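Local coordinates for protein (S)-2-haloacid dehalogenase 4A (Burkholderia cepacia, PDB 2NO4) that hydrolyses small (S)-2-haloalkanoic acids of two to four carbons to the corresponding (R)-2-hydroxyalkanoic acids with inversion of configuration, releasing halide, at residues L14-F19 with L174-N179; E44-L49 with R83-E88; A77-L82 with G92-L97; Y122-L127 with V147-L152. One frame throughout, in Å; residues are numbered along the deposited sequence.

Interaction 1: L14-F19 with L174-N179; sequences LRACVF and LGVNPN
Arg15 runs past Val176, in the opposite direction, just ahead of strand 16-19, an inner strand of the parallel sheet in this Rossmann-like HAD core, between 123-128 and 181-185; Val176 lies in the loop from helix 164-174 to strand 181-185. Taken outward from the backbone, CB of Arg15 first meets Val176 CG1 at 4.1 Å. The chain then bends at chi2 (-138°) and again at chi3 (-71°), folding the guanidinium back so that Val176 CG1 lies over one of its faces, offset toward the rim. NE has a long, weak ion pair with Glu180. Arg15 CZ is 4.0 Å from Val176 CG1, and the end nitrogen NH2 comes within 2.8 Å of Gly175 O, at an angle too poor for a hydrogen bond. Gly175, with positive phi (66°), is where the chain leaves helix 164-174. Further along the strand, Val18 and Leu174 meet tip to tip, CG2 to CD1 at 3.8 Å, while Val176 and Val18 both also rest on Val181 of the adjoining strand. A water in the guanidinium plane completes the link to the helix end: Arg15 NH2 donates to it at 2.8 Å, and the water donates onward to Leu174 O at 3.1 Å.

Interaction 2: E44-L49 with R83-E88; sequences EALSML and RTYHLE. With SO4 (sulfate ion), chain J.
Tyr85, the residue before the positive-phi position of a Schellman motif that ends helix 70-84, lays its ring against Ala45 and Leu46 near the start of helix 43-63. The ring reaches in with CG anti to its own carbonyl carbon (chi1 -74°), which carries the ring over to helix 43-63, where its hydroxyl end meets Ala45. There Ala45 CB meets it obliquely, 3.3 Å from Tyr85 OH, while the backbone N of Leu46 lies over one ring face. Leu46 slides past the tyrosine in the opposite sense, and its CD1 stands 4.1 Å from Tyr85 CD1 and 4.0 Å from Leu87 CD1, so one methyl touches both the ring and Leu87. One turn further along, a single methyl of Leu49 serves two partners: CD2 meets Thr84 CG2 end to end at 3.7 Å and Tyr85 CE1 at 3.8 Å. Thr84 turns its hydroxyl to Phe80 O, within its own helix. No hydrogen bond joins the two segments, so the grip here is apolar.

The turn itself is held by Arg83 O, which accepts from His86 N and from His86 ND1; the imidazole donor approaches nearly along the C=O axis (170°) at 2.9 Å. Outside the contact, the Arg83 guanidinium binds a sulfate, probably from the crystallisation liquor, through NE and NH2, and Arg90 NE binds it too. Here the Schellman end of helix 70-84 seats on helix 43-63 within the helical cap that haloacid dehalogenases of the HAD superfamily carry beside the Rossmann-like core.

Interaction 3: A77-L82 with G92-L97; sequences ALTFAL and GLKDRL
In the helical cap, helices 70-84 and 90-102 run roughly antiparallel and meet through Leu78, Thr79 and Leu82 on one and Leu93, Lys94 and Leu97 on the other. The axes of the two short segments approach to 10.6 Å at 139°, with leucine side chains and the Lys94 methylenes packed between them. Leu78 crosses Leu97 at about a right angle: its CD1 touches Leu97 CD1 at 3.7 Å and its CD2 sits equally close to Leu97 CB. Leu82 lies a turn further on, with CD1 3.9 Å from Lys94 CB and CD2 near Leu93 CD2.

Lys94 is both greasy and charged here. Its CG points anti to the backbone N (chi1 -170°) and the chain stays extended beyond it, so the methylenes reach across to the other helix, crossing Leu82 and Thr79 obliquely, Lys94 CG at 3.9 Å from Leu78 CD2, before NZ donates to Thr79 OG1 at 2.7 Å. That ammonium also forms a salt bridge with Asp75, while Thr79 OG1 is hydrogen-bonded to Asp75 O; one residue at the preceding turn thus fixes both partners of the bond. Leu78 also packs on Met98, further along helix 90-102, and beyond this pair on Trp50 of helix 43-63, and Leu82 on Leu87 in the connecting loop. Phe80 of helix 70-84 touches Arg53 and Tyr57 of helix 43-63 and Glu212 of the second subunit.

Interaction 4: Y122-L127 with V147-L152; sequences YIVAIL and VLDSCL
Asp149 grips Val124 with two bonds: its backbone N donates to Val124 O at 2.7 Å, and its carboxylate OD2 accepts from Val124 N at 2.8 Å with an N-H...O angle of 167°, using the lone pair turned away from OD1. Placing CG beside the backbone N (chi1 -67°) swings the carboxylate back along the neighbouring chain to do this, and OD1 keeps a long, weak ion pair with Lys118. Val124 O has a further, weak bond from Ser150 N. Regular parallel pairing follows, Ile126 N to Ser150 O at 2.9 Å and Leu152 N to Ile126 O at 2.7 Å.

These are the two strands of a beta-alpha-beta unit whose helix is 132-141, and strand 150-153 forms the edge of the sheet within the chain. On the side of Ile126 and Cys151, Ile126 CD1 presses on Leu148 CD1 at 3.5 Å and its CG2 lies near Cys151 SG, with Leu139 of that helix packed against all three residues. The other branch of Leu148, CD2, reaches Val124 CG1 at 4.0 Å, and that same valine methyl shelters Val147 O, a buried carbonyl oxygen with no hydrogen-bonding partner in the model. On the opposite face, that of Ala125, Leu127, Ser150 and Leu152, Leu127 CD1 rests on Leu152 CB at 3.7 Å, and Ala125 CB faces Ser150 CB; Leu174 of helix 164-174 touches Ala125 and Ser150, and Tyr167, a residue inferred to matter for catalysis, lies against Leu127.

From the N terminus, residues 14-19 come first, but interaction 1 is closed only when the chain returns at 174-179, so the other three contacts all nest inside its long loop. Interaction 2 opens at 44-49. Before it closes at 83-88, interaction 3 opens at 77-82, closing in turn at 92-97; the two therefore cross, share helix 70-84 and touch through Leu46 and Leu82, together binding three cap helices. Interaction 4 follows in series and belongs to the core. It meets interaction 1 directly, because strands 16-19 and 123-128 are neighbours in the sheet. Core and cap pairs lie on opposite sides of the chain's centre; the centres of the core contacts lie about 30 to 39 Å from those of the cap contacts.

Interaction 1: L14-F19 with L174-N179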
loop_
_atom_site.group_PDB
_atom_site.type_symbol
_atom_site.label_atom_id
_atom_site.label_comp_id
_atom_site.label_asym_id
_atom_site.label_seq_id
_atom_site.Cartn_x
_atom_site.Cartn_y
_atom_site.Cartn_z
ATOM N N LEU B 14 -29.359 -0.634 14.114
ATOM C CA LEU B 14 -28.528 0.120 13.204
ATOM C C LEU B 14 -29.265 1.381 12.771
ATOM O O LEU B 14 -30.467 1.362 12.512
ATOM C CB LEU B 14 -28.143 -0.745 11.997
ATOM C CG LEU B 14 -27.283 -1.980 12.299
ATOM C CD1 LEU B 14 -27.191 -2.885 11.076
ATOM C CD2 LEU B 14 -25.917 -1.593 12.769
ATOM N N ARG B 15 -28.550 2.488 12.717
ATOM C CA ARG B 15 -29.152 3.726 12.267
ATOM C C ARG B 15 -28.610 4.138 10.895
ATOM O O ARG B 15 -29.295 4.809 10.138
ATOM C CB ARG B 15 -28.966 4.832 13.309
ATOM C CG ARG B 15 -29.533 4.498 14.705
ATOM C CD ARG B 15 -30.264 5.714 15.334
ATOM N NE ARG B 15 -29.375 6.814 15.766
ATOM C CZ ARG B 15 -29.294 8.034 15.203
ATOM N NH1 ARG B 15 -30.032 8.375 14.153
ATOM N NH2 ARG B 15 -28.454 8.931 15.701
ATOM N N ALA B 16 -27.389 3.713 10.556
ATOM C CA ALA B 16 -26.758 4.191 9.325
ATOM C C ALA B 16 -26.070 3.072 8.562
ATOM O O ALA B 16 -25.492 2.176 9.170
ATOM C CB ALA B 16 -25.761 5.351 9.625
ATOM N N CYS B 17 -26.185 3.134 7.232
ATOM C CA CYS B 17 -25.416 2.308 6.299
ATOM C C CYS B 17 -24.434 3.224 5.654
ATOM O O CYS B 17 -24.808 4.163 4.969
ATOM C CB CYS B 17 -26.317 1.655 5.237
ATOM S SG CYS B 17 -27.469 0.440 5.984
ATOM N N VAL B 18 -23.156 2.976 5.939
ATOM C CA VAL B 18 -22.085 3.812 5.443
ATOM C C VAL B 18 -21.272 2.994 4.436
ATOM O O VAL B 18 -20.807 1.870 4.745
ATOM C CB VAL B 18 -21.189 4.345 6.612
ATOM C CG1 VAL B 18 -20.076 5.192 6.034
ATOM C CG2 VAL B 18 -22.041 5.180 7.604
ATOM N N PHE B 19 -21.154 3.562 3.238
ATOM C CA PHE B 19 -20.587 2.920 2.084
ATOM C C PHE B 19 -19.230 3.492 1.659
ATOM O O PHE B 19 -19.068 4.686 1.528
ATOM C CB PHE B 19 -21.551 3.088 0.884
ATOM C CG PHE B 19 -22.738 2.186 0.960
ATOM C CD1 PHE B 19 -23.911 2.585 1.638
ATOM C CD2 PHE B 19 -22.676 0.910 0.426
ATOM C CE1 PHE B 19 -24.992 1.720 1.742
ATOM C CE2 PHE B 19 -23.785 0.025 0.523
ATOM C CZ PHE B 19 -24.934 0.456 1.179
ATOM N N LEU B 174 -22.445 12.194 11.298
ATOM C CA LEU B 174 -23.744 11.528 11.163
ATOM C C LEU B 174 -24.541 11.421 12.452
ATOM O O LEU B 174 -25.699 10.993 12.418
ATOM C CB LEU B 174 -23.609 10.148 10.494
ATOM C CG LEU B 174 -23.054 10.190 9.050
ATOM C CD1 LEU B 174 -22.737 8.771 8.590
ATOM C CD2 LEU B 174 -24.016 10.896 8.077
ATOM N N GLY B 175 -23.921 11.789 13.573
ATOM C CA GLY B 175 -24.566 11.747 14.897
ATOM C C GLY B 175 -24.874 10.339 15.348
ATOM O O GLY B 175 -25.935 10.080 15.922
ATOM N N VAL B 176 -23.973 9.404 15.045
ATOM C CA VAL B 176 -24.161 8.006 15.424
ATOM C C VAL B 176 -22.957 7.466 16.204
ATOM O O VAL B 176 -21.826 7.968 16.069
ATOM C CB VAL B 176 -24.446 7.070 14.167
ATOM C CG1 VAL B 176 -25.771 7.414 13.482
ATOM C CG2 VAL B 176 -23.301 7.185 13.128
ATOM N N ASN B 177 -23.203 6.434 17.009
ATOM C CA ASN B 177 -22.131 5.671 17.610
ATOM C C ASN B 177 -21.625 4.602 16.649
ATOM O O ASN B 177 -22.388 4.151 15.803
ATOM C CB ASN B 177 -22.621 4.990 18.874
ATOM C CG ASN B 177 -23.098 5.980 19.898
ATOM O OD1 ASN B 177 -22.535 7.075 20.031
ATOM N ND2 ASN B 177 -24.156 5.610 20.624
ATOM N N PRO B 178 -20.359 4.165 16.814
ATOM C CA PRO B 178 -19.802 3.120 15.942
ATOM C C PRO B 178 -20.702 1.910 15.819
ATOM O O PRO B 178 -20.898 1.421 14.728
ATOM C CB PRO B 178 -18.480 2.752 16.621
ATOM C CG PRO B 178 -18.086 4.015 17.334
ATOM C CD PRO B 178 -19.362 4.654 17.796
ATOM N N ASN B 179 -21.259 1.425 16.920
ATOM C CA ASN B 179 -22.092 0.232 16.811
ATOM C C ASN B 179 -23.485 0.401 16.200
ATOM O O ASN B 179 -24.219 -0.562 16.083
ATOM C CB ASN B 179 -22.139 -0.552 18.133
ATOM C CG ASN B 179 -23.031 0.089 19.179
ATOM O OD1 ASN B 179 -23.646 1.145 18.970
ATOM N ND2 ASN B 179 -23.102 -0.558 20.334
HETATM O O HOH W 1 -28.451 11.062 13.847
#

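Interaction 2: E44-L49 with R83-E88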
loop_
_atom_site.group_PDB
_atom_site.type_symbol
_atom_site.label_atom_id
_atom_site.label_comp_id
_atom_site.label_asym_id
_atom_site.label_seq_id
_atom_site.Cartn_x
_atom_site.Cartn_y
_atom_site.Cartn_z
ATOM N N GLU B 44 -4.950 -4.260 -18.811
ATOM C CA GLU B 44 -5.227 -4.842 -17.479
ATOM C C GLU B 44 -4.068 -4.649 -16.457
ATOM O O GLU B 44 -4.323 -4.260 -15.309
ATOM C CB GLU B 44 -5.687 -6.324 -17.571
ATOM C CG GLU B 44 -5.959 -6.982 -16.195
ATOM C CD GLU B 44 -6.997 -6.210 -15.335
ATOM O OE1 GLU B 44 -7.956 -5.624 -15.911
ATOM O OE2 GLU B 44 -6.839 -6.167 -14.081
ATOM N N ALA B 45 -2.819 -4.893 -16.876
ATOM C CA ALA B 45 -1.679 -4.703 -16.002
ATOM C C ALA B 45 -1.533 -3.210 -15.608
ATOM O O ALA B 45 -1.234 -2.894 -14.436
ATOM C CB ALA B 45 -0.385 -5.268 -16.653
ATOM N N LEU B 46 -1.775 -2.315 -16.572
ATOM C CA LEU B 46 -1.812 -0.863 -16.325
ATOM C C LEU B 46 -2.878 -0.502 -15.282
ATOM O O LEU B 46 -2.589 0.199 -14.320
ATOM C CB LEU B 46 -2.137 -0.070 -17.594
ATOM C CG LEU B 46 -2.203 1.461 -17.375
ATOM C CD1 LEU B 46 -0.827 2.061 -17.562
ATOM C CD2 LEU B 46 -3.158 2.102 -18.341
ATOM N N SER B 47 -4.095 -0.993 -15.504
ATOM C CA SER B 47 -5.208 -0.790 -14.578
ATOM C C SER B 47 -4.864 -1.227 -13.147
ATOM O O SER B 47 -5.151 -0.499 -12.206
ATOM C CB SER B 47 -6.453 -1.511 -15.085
ATOM O OG SER B 47 -7.581 -1.127 -14.321
ATOM N N MET B 48 -4.276 -2.418 -12.995
ATOM C CA MET B 48 -3.873 -2.918 -11.681
ATOM C C MET B 48 -2.792 -2.048 -11.016
ATOM O O MET B 48 -2.849 -1.794 -9.819
ATOM C CB MET B 48 -3.374 -4.342 -11.772
ATOM C CG MET B 48 -4.423 -5.342 -12.254
ATOM S SD MET B 48 -3.652 -7.011 -12.440
ATOM C CE MET B 48 -3.021 -7.179 -10.768
ATOM N N LEU B 49 -1.799 -1.614 -11.779
ATOM C CA LEU B 49 -0.740 -0.752 -11.209
ATOM C C LEU B 49 -1.269 0.621 -10.816
ATOM O O LEU B 49 -0.885 1.128 -9.756
ATOM C CB LEU B 49 0.437 -0.586 -12.172
ATOM C CG LEU B 49 1.653 0.211 -11.667
ATOM C CD1 LEU B 49 2.311 -0.352 -10.388
ATOM C CD2 LEU B 49 2.668 0.232 -12.809
ATOM N N ARG B 83 4.029 5.705 -17.632
ATOM C CA ARG B 83 5.492 5.681 -17.861
ATOM C C ARG B 83 6.095 4.262 -17.659
ATOM O O ARG B 83 6.975 3.835 -18.379
ATOM C CB ARG B 83 6.189 6.679 -16.930
ATOM C CG ARG B 83 5.844 8.116 -17.183
ATOM C CD ARG B 83 6.330 9.020 -16.036
ATOM N NE ARG B 83 6.232 10.432 -16.421
ATOM C CZ ARG B 83 6.499 11.452 -15.611
ATOM N NH1 ARG B 83 6.823 11.227 -14.337
ATOM N NH2 ARG B 83 6.400 12.699 -16.073
ATOM N N THR B 84 5.598 3.535 -16.662
ATOM C CA THR B 84 6.098 2.185 -16.375
ATOM C C THR B 84 5.903 1.302 -17.608
ATOM O O THR B 84 6.806 0.522 -17.968
ATOM C CB THR B 84 5.367 1.603 -15.134
ATOM O OG1 THR B 84 5.776 2.342 -13.975
ATOM C CG2 THR B 84 5.677 0.113 -14.928
ATOM N N TYR B 85 4.740 1.450 -18.254
ATOM C CA TYR B 85 4.389 0.652 -19.440
ATOM C C TYR B 85 4.913 1.220 -20.761
ATOM O O TYR B 85 4.629 0.667 -21.856
ATOM C CB TYR B 85 2.890 0.253 -19.443
ATOM C CG TYR B 85 2.681 -0.837 -18.412
ATOM C CD1 TYR B 85 2.327 -0.524 -17.082
ATOM C CD2 TYR B 85 2.965 -2.176 -18.735
ATOM C CE1 TYR B 85 2.215 -1.520 -16.115
ATOM C CE2 TYR B 85 2.834 -3.184 -17.798
ATOM C CZ TYR B 85 2.478 -2.862 -16.497
ATOM O OH TYR B 85 2.410 -3.881 -15.591
ATOM N N HIS B 86 5.661 2.331 -20.636
ATOM C CA HIS B 86 6.302 3.069 -21.756
ATOM C C HIS B 86 5.277 3.319 -22.872
ATOM O O HIS B 86 5.533 3.041 -24.051
ATOM C CB HIS B 86 7.481 2.277 -22.354
ATOM C CG HIS B 86 8.738 2.291 -21.545
ATOM N ND1 HIS B 86 8.762 2.432 -20.169
ATOM C CD2 HIS B 86 10.026 2.105 -21.918
ATOM C CE1 HIS B 86 10.011 2.388 -19.743
ATOM N NE2 HIS B 86 10.796 2.177 -20.780
ATOM N N LEU B 87 4.102 3.821 -22.511
ATOM C CA LEU B 87 3.019 3.879 -23.497
ATOM C C LEU B 87 3.214 5.029 -24.496
ATOM O O LEU B 87 3.738 6.072 -24.142
ATOM C CB LEU B 87 1.662 3.915 -22.808
ATOM C CG LEU B 87 1.238 2.480 -22.416
ATOM C CD1 LEU B 87 0.192 2.506 -21.355
ATOM C CD2 LEU B 87 0.709 1.742 -23.631
ATOM N N GLU B 88 2.853 4.801 -25.760
ATOM C CA GLU B 88 2.731 5.894 -26.716
ATOM C C GLU B 88 1.545 6.826 -26.350
ATOM O O GLU B 88 0.496 6.367 -25.878
ATOM C CB GLU B 88 2.549 5.334 -28.126
ATOM C CG GLU B 88 2.233 6.390 -29.156
ATOM C CD GLU B 88 2.003 5.821 -30.553
ATOM O OE1 GLU B 88 2.098 6.610 -31.529
ATOM O OE2 GLU B 88 1.726 4.601 -30.689
HETATM S S SO4 J . 5.415 11.969 -19.725
HETATM O O1 SO4 J . 4.514 12.421 -20.785
HETATM O O2 SO4 J . 5.633 13.031 -18.759
HETATM O O3 SO4 J . 4.766 10.849 -19.052
HETATM O O4 SO4 J . 6.727 11.595 -20.249
#

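Interaction 3: A77-L82 with G92-L97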
loop_
_atom_site.group_PDB
_atom_site.type_symbol
_atom_site.label_atom_id
_atom_site.label_comp_id
_atom_site.label_asym_id
_atom_site.label_seq_id
_atom_site.Cartn_x
_atom_site.Cartn_y
_atom_site.Cartn_z
ATOM N N ALA B 77 -0.463 8.486 -9.751
ATOM C CA ALA B 77 -0.468 7.022 -9.939
ATOM C C ALA B 77 -0.643 6.633 -11.406
ATOM O O ALA B 77 0.003 5.696 -11.888
ATOM C CB ALA B 77 -1.567 6.353 -9.027
ATOM N N LEU B 78 -1.503 7.358 -12.130
ATOM C CA LEU B 78 -1.724 7.053 -13.530
ATOM C C LEU B 78 -0.487 7.411 -14.345
ATOM O O LEU B 78 -0.087 6.654 -15.212
ATOM C CB LEU B 78 -2.915 7.802 -14.107
ATOM C CG LEU B 78 -3.224 7.620 -15.614
ATOM C CD1 LEU B 78 -3.464 6.155 -15.984
ATOM C CD2 LEU B 78 -4.417 8.514 -16.026
ATOM N N THR B 79 0.077 8.590 -14.081
ATOM C CA THR B 79 1.287 9.058 -14.763
ATOM C C THR B 79 2.407 8.043 -14.576
ATOM O O THR B 79 3.087 7.676 -15.530
ATOM C CB THR B 79 1.669 10.449 -14.211
ATOM O OG1 THR B 79 0.663 11.372 -14.644
ATOM C CG2 THR B 79 3.037 10.891 -14.730
ATOM N N PHE B 80 2.585 7.595 -13.332
ATOM C CA PHE B 80 3.551 6.556 -13.013
ATOM C C PHE B 80 3.292 5.248 -13.784
ATOM O O PHE B 80 4.249 4.642 -14.292
ATOM C CB PHE B 80 3.603 6.286 -11.507
ATOM C CG PHE B 80 4.533 5.196 -11.147
ATOM C CD1 PHE B 80 5.907 5.438 -11.048
ATOM C CD2 PHE B 80 4.047 3.882 -10.971
ATOM C CE1 PHE B 80 6.799 4.387 -10.733
ATOM C CE2 PHE B 80 4.930 2.840 -10.657
ATOM C CZ PHE B 80 6.303 3.095 -10.541
ATOM N N ALA B 81 2.028 4.813 -13.831
ATOM C CA ALA B 81 1.664 3.553 -14.490
ATOM C C ALA B 81 1.874 3.652 -16.009
ATOM O O ALA B 81 2.400 2.725 -16.638
ATOM C CB ALA B 81 0.195 3.080 -14.102
ATOM N N LEU B 82 1.498 4.802 -16.594
ATOM C CA LEU B 82 1.707 5.036 -18.029
ATOM C C LEU B 82 3.180 5.019 -18.418
ATOM O O LEU B 82 3.535 4.411 -19.424
ATOM C CB LEU B 82 1.075 6.378 -18.470
ATOM C CG LEU B 82 -0.447 6.436 -18.467
ATOM C CD1 LEU B 82 -0.874 7.893 -18.737
ATOM C CD2 LEU B 82 -1.046 5.508 -19.506
ATOM N N GLY B 92 -2.433 12.156 -24.295
ATOM C CA GLY B 92 -3.816 11.892 -24.730
ATOM C C GLY B 92 -4.530 10.827 -23.894
ATOM O O GLY B 92 -5.686 10.985 -23.481
ATOM N N LEU B 93 -3.805 9.746 -23.636
ATOM C CA LEU B 93 -4.260 8.655 -22.790
ATOM C C LEU B 93 -4.560 9.111 -21.359
ATOM O O LEU B 93 -5.624 8.778 -20.812
ATOM C CB LEU B 93 -3.181 7.555 -22.807
ATOM C CG LEU B 93 -3.474 6.116 -23.158
ATOM C CD1 LEU B 93 -4.661 5.896 -24.128
ATOM C CD2 LEU B 93 -2.161 5.449 -23.638
ATOM N N LYS B 94 -3.653 9.902 -20.772
ATOM C CA LYS B 94 -3.865 10.454 -19.425
ATOM C C LYS B 94 -5.177 11.247 -19.317
ATOM O O LYS B 94 -5.974 11.011 -18.396
ATOM C CB LYS B 94 -2.680 11.306 -18.980
ATOM C CG LYS B 94 -2.726 11.709 -17.527
ATOM C CD LYS B 94 -1.433 12.399 -17.138
ATOM C CE LYS B 94 -1.636 13.124 -15.836
ATOM N NZ LYS B 94 -0.377 13.745 -15.321
ATOM N N ASP B 95 -5.391 12.171 -20.250
ATOM C CA ASP B 95 -6.629 12.959 -20.299
ATOM C C ASP B 95 -7.855 12.067 -20.383
ATOM O O ASP B 95 -8.805 12.250 -19.634
ATOM C CB ASP B 95 -6.609 13.931 -21.497
ATOM C CG ASP B 95 -5.525 15.024 -21.376
ATOM O OD1 ASP B 95 -5.017 15.294 -20.255
ATOM O OD2 ASP B 95 -5.170 15.633 -22.426
ATOM N N ARG B 96 -7.843 11.112 -21.316
ATOM C CA ARG B 96 -8.939 10.149 -21.497
ATOM C C ARG B 96 -9.222 9.317 -20.251
ATOM O O ARG B 96 -10.381 9.116 -19.850
ATOM C CB ARG B 96 -8.631 9.193 -22.649
ATOM C CG ARG B 96 -8.951 9.764 -24.030
ATOM C CD ARG B 96 -8.741 8.697 -25.124
ATOM N NE ARG B 96 -9.902 7.801 -25.188
ATOM C CZ ARG B 96 -10.856 7.886 -26.117
ATOM N NH1 ARG B 96 -10.765 8.798 -27.087
ATOM N NH2 ARG B 96 -11.893 7.049 -26.090
ATOM N N LEU B 97 -8.157 8.825 -19.637
ATOM C CA LEU B 97 -8.304 7.923 -18.464
ATOM C C LEU B 97 -8.753 8.673 -17.192
ATOM O O LEU B 97 -9.599 8.184 -16.439
ATOM C CB LEU B 97 -7.028 7.103 -18.271
ATOM C CG LEU B 97 -6.767 5.990 -19.316
ATOM C CD1 LEU B 97 -5.453 5.266 -19.018
ATOM C CD2 LEU B 97 -7.896 4.995 -19.333
#

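Interaction 4: Y122-L127 with V147-L152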
loop_
_atom_site.group_PDB
_atom_site.type_symbol
_atom_site.label_atom_id
_atom_site.label_comp_id
_atom_site.label_asym_id
_atom_site.label_seq_id
_atom_site.Cartn_x
_atom_site.Cartn_y
_atom_site.Cartn_z
ATOM N N TYR B 122 -32.983 4.003 6.904
ATOM C CA TYR B 122 -31.574 4.192 7.281
ATOM C C TYR B 122 -31.029 5.532 6.843
ATOM O O TYR B 122 -31.436 6.068 5.827
ATOM C CB TYR B 122 -30.683 3.131 6.627
ATOM C CG TYR B 122 -30.884 1.753 7.151
ATOM C CD1 TYR B 122 -31.637 0.806 6.431
ATOM C CD2 TYR B 122 -30.342 1.382 8.376
ATOM C CE1 TYR B 122 -31.787 -0.487 6.915
ATOM C CE2 TYR B 122 -30.511 0.106 8.884
ATOM C CZ TYR B 122 -31.225 -0.823 8.150
ATOM O OH TYR B 122 -31.368 -2.082 8.682
ATOM N N ILE B 123 -30.072 6.055 7.595
ATOM C CA ILE B 123 -29.178 7.067 7.051
ATOM C C ILE B 123 -28.283 6.306 6.071
ATOM O O ILE B 123 -27.714 5.266 6.423
ATOM C CB ILE B 123 -28.344 7.783 8.147
ATOM C CG1 ILE B 123 -29.254 8.437 9.214
ATOM C CG2 ILE B 123 -27.386 8.841 7.512
ATOM C CD1 ILE B 123 -28.566 8.571 10.592
ATOM N N VAL B 124 -28.208 6.800 4.841
ATOM C CA VAL B 124 -27.399 6.209 3.802
ATOM C C VAL B 124 -26.331 7.231 3.446
ATOM O O VAL B 124 -26.632 8.323 2.948
ATOM C CB VAL B 124 -28.243 5.800 2.556
ATOM C CG1 VAL B 124 -27.321 5.155 1.463
ATOM C CG2 VAL B 124 -29.408 4.853 2.957
ATOM N N ALA B 125 -25.075 6.895 3.734
ATOM C CA ALA B 125 -23.973 7.846 3.533
ATOM C C ALA B 125 -22.798 7.155 2.823
ATOM O O ALA B 125 -22.669 5.920 2.869
ATOM C CB ALA B 125 -23.525 8.447 4.908
ATOM N N ILE B 126 -21.984 7.945 2.139
ATOM C CA ILE B 126 -20.687 7.474 1.640
ATOM C C ILE B 126 -19.581 8.018 2.589
ATOM O O ILE B 126 -19.679 9.155 3.097
ATOM C CB ILE B 126 -20.466 7.910 0.162
ATOM C CG1 ILE B 126 -21.316 7.038 -0.778
ATOM C CG2 ILE B 126 -18.946 7.862 -0.250
ATOM C CD1 ILE B 126 -21.317 7.496 -2.212
ATOM N N LEU B 127 -18.567 7.185 2.866
ATOM C CA LEU B 127 -17.322 7.642 3.507
ATOM C C LEU B 127 -16.164 7.198 2.587
ATOM O O LEU B 127 -15.923 5.976 2.383
ATOM C CB LEU B 127 -17.191 7.054 4.925
ATOM C CG LEU B 127 -15.879 7.415 5.644
ATOM C CD1 LEU B 127 -15.873 8.957 5.949
ATOM C CD2 LEU B 127 -15.644 6.547 6.896
ATOM N N VAL B 147 -29.900 9.029 -4.007
ATOM C CA VAL B 147 -30.116 7.917 -3.096
ATOM C C VAL B 147 -29.217 8.012 -1.862
ATOM O O VAL B 147 -29.051 7.008 -1.150
ATOM C CB VAL B 147 -30.026 6.524 -3.820
ATOM C CG1 VAL B 147 -31.123 6.410 -4.847
ATOM C CG2 VAL B 147 -28.666 6.300 -4.504
ATOM N N LEU B 148 -28.679 9.219 -1.604
ATOM C CA LEU B 148 -27.722 9.453 -0.501
ATOM C C LEU B 148 -28.115 10.589 0.457
ATOM O O LEU B 148 -28.517 11.671 0.014
ATOM C CB LEU B 148 -26.328 9.775 -1.053
ATOM C CG LEU B 148 -25.552 8.694 -1.790
ATOM C CD1 LEU B 148 -24.317 9.349 -2.400
ATOM C CD2 LEU B 148 -25.185 7.528 -0.873
ATOM N N ASP B 149 -27.959 10.355 1.759
ATOM C CA ASP B 149 -28.150 11.396 2.753
ATOM C C ASP B 149 -26.925 12.282 2.912
ATOM O O ASP B 149 -27.040 13.476 3.190
ATOM C CB ASP B 149 -28.532 10.780 4.109
ATOM C CG ASP B 149 -29.900 10.124 4.075
ATOM O OD1 ASP B 149 -30.860 10.819 3.650
ATOM O OD2 ASP B 149 -30.023 8.919 4.432
ATOM N N SER B 150 -25.744 11.701 2.741
ATOM C CA SER B 150 -24.515 12.380 3.094
ATOM C C SER B 150 -23.324 11.725 2.376
ATOM O O SER B 150 -23.315 10.527 2.098
ATOM C CB SER B 150 -24.338 12.365 4.619
ATOM O OG SER B 150 -23.042 12.781 5.012
ATOM N N CYS B 151 -22.338 12.546 2.047
ATOM C CA CYS B 151 -21.142 12.070 1.398
ATOM C C CYS B 151 -19.985 12.703 2.145
ATOM O O CYS B 151 -19.764 13.931 2.087
ATOM C CB CYS B 151 -21.162 12.457 -0.080
ATOM S SG CYS B 151 -19.739 11.847 -1.029
ATOM N N LEU B 152 -19.252 11.851 2.861
ATOM C CA LEU B 152 -18.135 12.274 3.713
ATOM C C LEU B 152 -16.784 11.927 3.067
ATOM O O LEU B 152 -16.601 10.835 2.520
ATOM C CB LEU B 152 -18.305 11.677 5.099
ATOM C CG LEU B 152 -19.636 12.107 5.732
ATOM C CD1 LEU B 152 -19.885 11.378 7.021
ATOM C CD2 LEU B 152 -19.663 13.629 5.951
#